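Long-range contact in Alpha/beta hydrolase fold protein (Nakamurella multipartita, PDB 4Y7D), which is an alpha/beta hydrolase fold protein of unknown substrate that probably acts as a hydrolase: residues L149-A163 and L204-R216. Numbering follows the deposited sequence.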
loop_
_atom_site.group_PDB
_atom_site.type_symbol
_atom_site.label_atom_id
_atom_site.label_comp_id
_atom_site.label_asym_id
_atom_site.label_seq_id
_atom_site.Cartn_x
_atom_site.Cartn_y
_atom_site.Cartn_z
ATOM N N LEU A 149 9.951 -3.090 -19.032
ATOM C CA LEU A 149 8.570 -3.371 -18.721
ATOM C C LEU A 149 8.049 -2.503 -17.604
ATOM O O LEU A 149 6.909 -2.028 -17.675
ATOM C CB LEU A 149 8.408 -4.842 -18.337
ATOM C CG LEU A 149 6.965 -5.321 -18.163
ATOM C CD1 LEU A 149 6.135 -5.208 -19.430
ATOM C CD2 LEU A 149 6.983 -6.765 -17.660
HETATM N N MSE A 150 8.847 -2.312 -16.549
HETATM C CA MSE A 150 8.406 -1.499 -15.403
HETATM C C MSE A 150 8.799 -0.014 -15.468
HETATM O O MSE A 150 8.332 0.787 -14.668
HETATM C CB MSE A 150 9.066 -2.080 -14.153
HETATM C CG MSE A 150 8.812 -3.554 -13.898
HETATM SE SE MSE A 150 6.920 -3.626 -13.377
HETATM C CE MSE A 150 6.752 -4.998 -14.624
ATOM N N GLY A 151 9.701 0.357 -16.368
ATOM C CA GLY A 151 10.217 1.716 -16.411
ATOM C C GLY A 151 9.830 2.597 -17.581
ATOM O O GLY A 151 10.228 3.764 -17.598
ATOM N N THR A 152 9.102 2.063 -18.571
ATOM C CA THR A 152 8.805 2.807 -19.802
ATOM C C THR A 152 7.319 2.822 -20.131
ATOM O O THR A 152 6.530 1.986 -19.655
ATOM C CB THR A 152 9.537 2.242 -21.049
ATOM O OG1 THR A 152 9.123 0.894 -21.293
ATOM C CG2 THR A 152 11.023 2.256 -20.857
ATOM N N GLY A 153 6.934 3.802 -20.936
ATOM C CA GLY A 153 5.521 3.920 -21.403
ATOM C C GLY A 153 5.124 2.707 -22.256
ATOM O O GLY A 153 4.005 2.182 -22.146
ATOM N N LEU A 154 6.052 2.227 -23.071
ATOM C CA LEU A 154 5.833 0.963 -23.816
ATOM C C LEU A 154 5.540 -0.192 -22.860
ATOM O O LEU A 154 4.568 -0.946 -23.049
ATOM C CB LEU A 154 7.064 0.633 -24.684
ATOM C CG LEU A 154 7.045 -0.803 -25.222
ATOM C CD1 LEU A 154 5.939 -0.890 -26.269
ATOM C CD2 LEU A 154 8.394 -1.217 -25.800
ATOM N N GLY A 155 6.359 -0.326 -21.815
ATOM C CA GLY A 155 6.103 -1.320 -20.772
ATOM C C GLY A 155 4.716 -1.199 -20.132
ATOM O O GLY A 155 3.984 -2.215 -19.954
ATOM N N ARG A 156 4.373 0.032 -19.743
ATOM C CA ARG A 156 3.037 0.349 -19.244
ATOM C C ARG A 156 1.915 -0.146 -20.187
ATOM O O ARG A 156 0.952 -0.795 -19.722
ATOM C CB ARG A 156 2.882 1.868 -18.987
ATOM C CG ARG A 156 1.586 2.245 -18.269
ATOM C CD ARG A 156 1.425 3.759 -18.086
ATOM N NE ARG A 156 1.612 4.513 -19.340
ATOM C CZ ARG A 156 2.565 5.431 -19.585
ATOM N NH1 ARG A 156 3.484 5.780 -18.686
ATOM N NH2 ARG A 156 2.591 6.023 -20.772
ATOM N N ARG A 157 2.023 0.145 -21.483
ATOM C CA ARG A 157 1.017 -0.272 -22.457
ATOM C C ARG A 157 0.942 -1.805 -22.573
ATOM O O ARG A 157 -0.142 -2.390 -22.671
ATOM C CB ARG A 157 1.289 0.383 -23.824
ATOM C CG ARG A 157 1.093 1.900 -23.811
ATOM C CD ARG A 157 1.350 2.576 -25.155
ATOM N NE ARG A 157 2.638 3.281 -25.203
ATOM C CZ ARG A 157 3.621 3.069 -26.091
ATOM N NH1 ARG A 157 3.524 2.153 -27.063
ATOM N NH2 ARG A 157 4.734 3.802 -26.014
HETATM N N MSE A 158 2.095 -2.466 -22.523
HETATM C CA MSE A 158 2.114 -3.934 -22.538
HETATM C C MSE A 158 1.411 -4.499 -21.333
HETATM O O MSE A 158 0.623 -5.412 -21.472
HETATM C CB MSE A 158 3.538 -4.468 -22.615
HETATM C CG MSE A 158 3.506 -5.941 -22.965
HETATM SE SE MSE A 158 5.370 -6.512 -23.324
HETATM C CE MSE A 158 6.115 -4.764 -23.851
ATOM N N LEU A 159 1.679 -3.968 -20.139
ATOM C CA LEU A 159 0.995 -4.453 -18.928
ATOM C C LEU A 159 -0.520 -4.274 -19.032
ATOM O O LEU A 159 -1.273 -5.142 -18.614
ATOM C CB LEU A 159 1.485 -3.742 -17.667
ATOM C CG LEU A 159 2.933 -4.070 -17.282
ATOM C CD1 LEU A 159 3.433 -3.077 -16.276
ATOM C CD2 LEU A 159 3.061 -5.477 -16.732
ATOM N N GLN A 160 -0.951 -3.132 -19.560
ATOM C CA GLN A 160 -2.373 -2.857 -19.758
ATOM C C GLN A 160 -3.008 -3.857 -20.700
ATOM O O GLN A 160 -4.078 -4.388 -20.416
ATOM C CB GLN A 160 -2.573 -1.434 -20.284
ATOM C CG GLN A 160 -2.179 -0.353 -19.286
ATOM C CD GLN A 160 -2.092 1.032 -19.910
ATOM O OE1 GLN A 160 -2.230 1.183 -21.130
ATOM N NE2 GLN A 160 -1.857 2.051 -19.077
ATOM N N LEU A 161 -2.337 -4.120 -21.828
ATOM C CA LEU A 161 -2.818 -5.146 -22.761
ATOM C C LEU A 161 -2.851 -6.510 -22.118
ATOM O O LEU A 161 -3.794 -7.261 -22.300
ATOM C CB LEU A 161 -1.955 -5.211 -24.033
ATOM C CG LEU A 161 -2.039 -4.081 -25.046
ATOM C CD1 LEU A 161 -1.442 -4.556 -26.366
ATOM C CD2 LEU A 161 -3.485 -3.632 -25.270
HETATM N N MSE A 162 -1.831 -6.859 -21.338
HETATM C CA MSE A 162 -1.828 -8.184 -20.706
HETATM C C MSE A 162 -2.987 -8.308 -19.735
HETATM O O MSE A 162 -3.649 -9.349 -19.673
HETATM C CB MSE A 162 -0.474 -8.408 -20.024
HETATM C CG MSE A 162 0.631 -8.655 -21.034
HETATM SE SE MSE A 162 2.369 -8.902 -20.087
HETATM C CE MSE A 162 1.932 -10.658 -19.327
ATOM N N ALA A 163 -3.220 -7.266 -18.966
ATOM C CA ALA A 163 -4.297 -7.258 -17.966
ATOM C C ALA A 163 -5.636 -7.411 -18.631
ATOM O O ALA A 163 -6.514 -8.081 -18.105
ATOM C CB ALA A 163 -4.297 -5.964 -17.144
ATOM N N LEU A 204 -4.517 -7.892 -11.101
ATOM C CA LEU A 204 -4.339 -7.215 -12.378
ATOM C C LEU A 204 -4.166 -5.711 -12.195
ATOM O O LEU A 204 -3.250 -5.086 -12.807
ATOM C CB LEU A 204 -5.526 -7.528 -13.303
ATOM C CG LEU A 204 -5.717 -8.987 -13.690
ATOM C CD1 LEU A 204 -7.042 -9.170 -14.417
ATOM C CD2 LEU A 204 -4.575 -9.503 -14.542
ATOM N N GLU A 205 -4.975 -5.131 -11.315
ATOM C CA GLU A 205 -4.863 -3.688 -11.063
ATOM C C GLU A 205 -3.509 -3.315 -10.474
ATOM O O GLU A 205 -2.902 -2.334 -10.901
ATOM C CB GLU A 205 -6.028 -3.210 -10.225
ATOM C CG GLU A 205 -7.285 -3.219 -11.076
ATOM C CD GLU A 205 -8.557 -2.784 -10.371
ATOM O OE1 GLU A 205 -8.472 -2.431 -9.195
ATOM O OE2 GLU A 205 -9.645 -2.835 -11.015
ATOM N N LEU A 206 -3.039 -4.101 -9.498
ATOM C CA LEU A 206 -1.762 -3.819 -8.857
ATOM C C LEU A 206 -0.598 -4.087 -9.797
ATOM O O LEU A 206 0.406 -3.312 -9.769
ATOM C CB LEU A 206 -1.616 -4.590 -7.535
ATOM C CG LEU A 206 -2.135 -3.813 -6.318
ATOM C CD1 LEU A 206 -1.245 -2.586 -6.139
ATOM C CD2 LEU A 206 -3.578 -3.384 -6.419
ATOM N N ALA A 207 -0.727 -5.114 -10.644
ATOM C CA ALA A 207 0.342 -5.386 -11.652
ATOM C C ALA A 207 0.583 -4.197 -12.593
ATOM O O ALA A 207 1.734 -3.796 -12.870
ATOM C CB ALA A 207 0.013 -6.650 -12.433
ATOM N N VAL A 208 -0.487 -3.615 -13.094
ATOM C CA VAL A 208 -0.381 -2.437 -13.947
ATOM C C VAL A 208 0.199 -1.230 -13.181
ATOM O O VAL A 208 1.020 -0.485 -13.734
ATOM C CB VAL A 208 -1.753 -2.104 -14.572
ATOM C CG1 VAL A 208 -1.719 -0.766 -15.294
ATOM C CG2 VAL A 208 -2.158 -3.212 -15.539
ATOM N N SER A 209 -0.147 -1.077 -11.904
ATOM C CA SER A 209 0.302 0.072 -11.134
ATOM C C SER A 209 1.768 -0.031 -10.711
ATOM O O SER A 209 2.331 0.932 -10.201
ATOM C CB SER A 209 -0.606 0.297 -9.914
ATOM O OG SER A 209 -0.282 -0.641 -8.919
ATOM N N ALA A 210 2.396 -1.187 -10.955
ATOM C CA ALA A 210 3.776 -1.414 -10.580
ATOM C C ALA A 210 4.737 -0.711 -11.502
ATOM O O ALA A 210 5.915 -0.571 -11.148
ATOM C CB ALA A 210 4.055 -2.915 -10.547
ATOM N N ASN A 211 4.273 -0.326 -12.691
ATOM C CA ASN A 211 5.115 0.364 -13.642
ATOM C C ASN A 211 5.238 1.812 -13.164
ATOM O O ASN A 211 4.232 2.473 -12.913
ATOM C CB ASN A 211 4.574 0.205 -15.090
ATOM C CG ASN A 211 5.254 1.128 -16.079
ATOM O OD1 ASN A 211 5.089 2.338 -15.995
ATOM N ND2 ASN A 211 5.990 0.571 -17.051
ATOM N N HIS A 212 6.474 2.292 -13.062
ATOM C CA HIS A 212 6.749 3.604 -12.495
ATOM C C HIS A 212 7.064 4.700 -13.525
ATOM O O HIS A 212 7.598 5.760 -13.183
ATOM C CB HIS A 212 7.844 3.523 -11.467
ATOM C CG HIS A 212 9.027 2.721 -11.883
ATOM N ND1 HIS A 212 10.035 3.222 -12.686
ATOM C CD2 HIS A 212 9.392 1.461 -11.556
ATOM C CE1 HIS A 212 10.953 2.295 -12.856
ATOM N NE2 HIS A 212 10.576 1.211 -12.195
ATOM N N SER A 213 6.696 4.487 -14.780
ATOM C CA SER A 213 6.977 5.482 -15.804
ATOM C C SER A 213 5.951 6.604 -15.757
ATOM O O SER A 213 4.971 6.560 -14.988
ATOM C CB SER A 213 6.918 4.848 -17.190
ATOM O OG SER A 213 5.575 4.482 -17.500
ATOM N N GLY A 214 6.210 7.635 -16.544
ATOM C CA GLY A 214 5.230 8.692 -16.803
ATOM C C GLY A 214 4.805 9.378 -15.521
ATOM O O GLY A 214 5.656 9.902 -14.784
ATOM N N PRO A 215 3.516 9.344 -15.223
ATOM C CA PRO A 215 3.046 10.145 -14.057
ATOM C C PRO A 215 3.296 9.546 -12.695
ATOM O O PRO A 215 2.925 10.144 -11.681
ATOM C CB PRO A 215 1.545 10.268 -14.304
ATOM C CG PRO A 215 1.209 8.986 -15.009
ATOM C CD PRO A 215 2.387 8.696 -15.916
ATOM N N ARG A 216 3.894 8.361 -12.665
ATOM C CA ARG A 216 4.360 7.783 -11.440
ATOM C C ARG A 216 5.862 7.969 -11.210
ATOM O O ARG A 216 6.351 7.628 -10.154
ATOM C CB ARG A 216 3.974 6.320 -11.358
ATOM C CG ARG A 216 2.476 6.019 -11.465
ATOM C CD ARG A 216 2.207 4.554 -11.242
ATOM N NE ARG A 216 1.129 3.979 -12.072
ATOM C CZ ARG A 216 -0.086 3.689 -11.630
ATOM N NH1 ARG A 216 -0.967 3.158 -12.436
ATOM N NH2 ARG A 216 -0.431 3.961 -10.387
#
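Asn211 pushes its amide into the turn between helices 144-151 and 153-165. ND2 donates to Leu149 O at 2.8 Å, and that oxygen lies almost in the amide plane of Asn211. The second ND2 bond goes to Thr152 O at 3.0 Å, tilted 20° out of the plane. Thr152 O also accepts from Arg156 N, in the first turn of helix 153-165. The other end of the amide is held from its own segment. OD1 takes Ser213 OG on a lone pair, and Ser213 N from above the carbonyl plane, which closes an Asx turn. Four bonds thus fix the rotation of this buried group. CG stands anti to the backbone N (chi1 169°), which carries the amide across to the turn. A leucine in its place would probably leave the carbonyls of Leu149 and Thr152 without this donor, and Ser213 N and OG without their shared acceptor.

Next to it, His212 N donates to Met150 O at 2.9 Å. The imidazole folds back so that Met150 O lies over the centre of the ring, 3.2 Å above its plane. Glu142 bonds His212 NE2, and Phe220 stacks on the ring. Arg156 crosses Asn211 at about a right angle, its CB against OD1, and bends at chi3 to bring NH1 within 2.7 Å of Ser213 OG. Farther along, Leu159 CD1 packs on Asn211 CB. Val208 CG2 fits against Leu159 O and, at 3.8 Å, Ala163 CB.

Here helices 153-163 and 204-209 run antiparallel at 170°, their axes 9.2 Å apart. The arrangement belongs to the helical cap inserted after strand 124-130 of the alpha/beta hydrolase core.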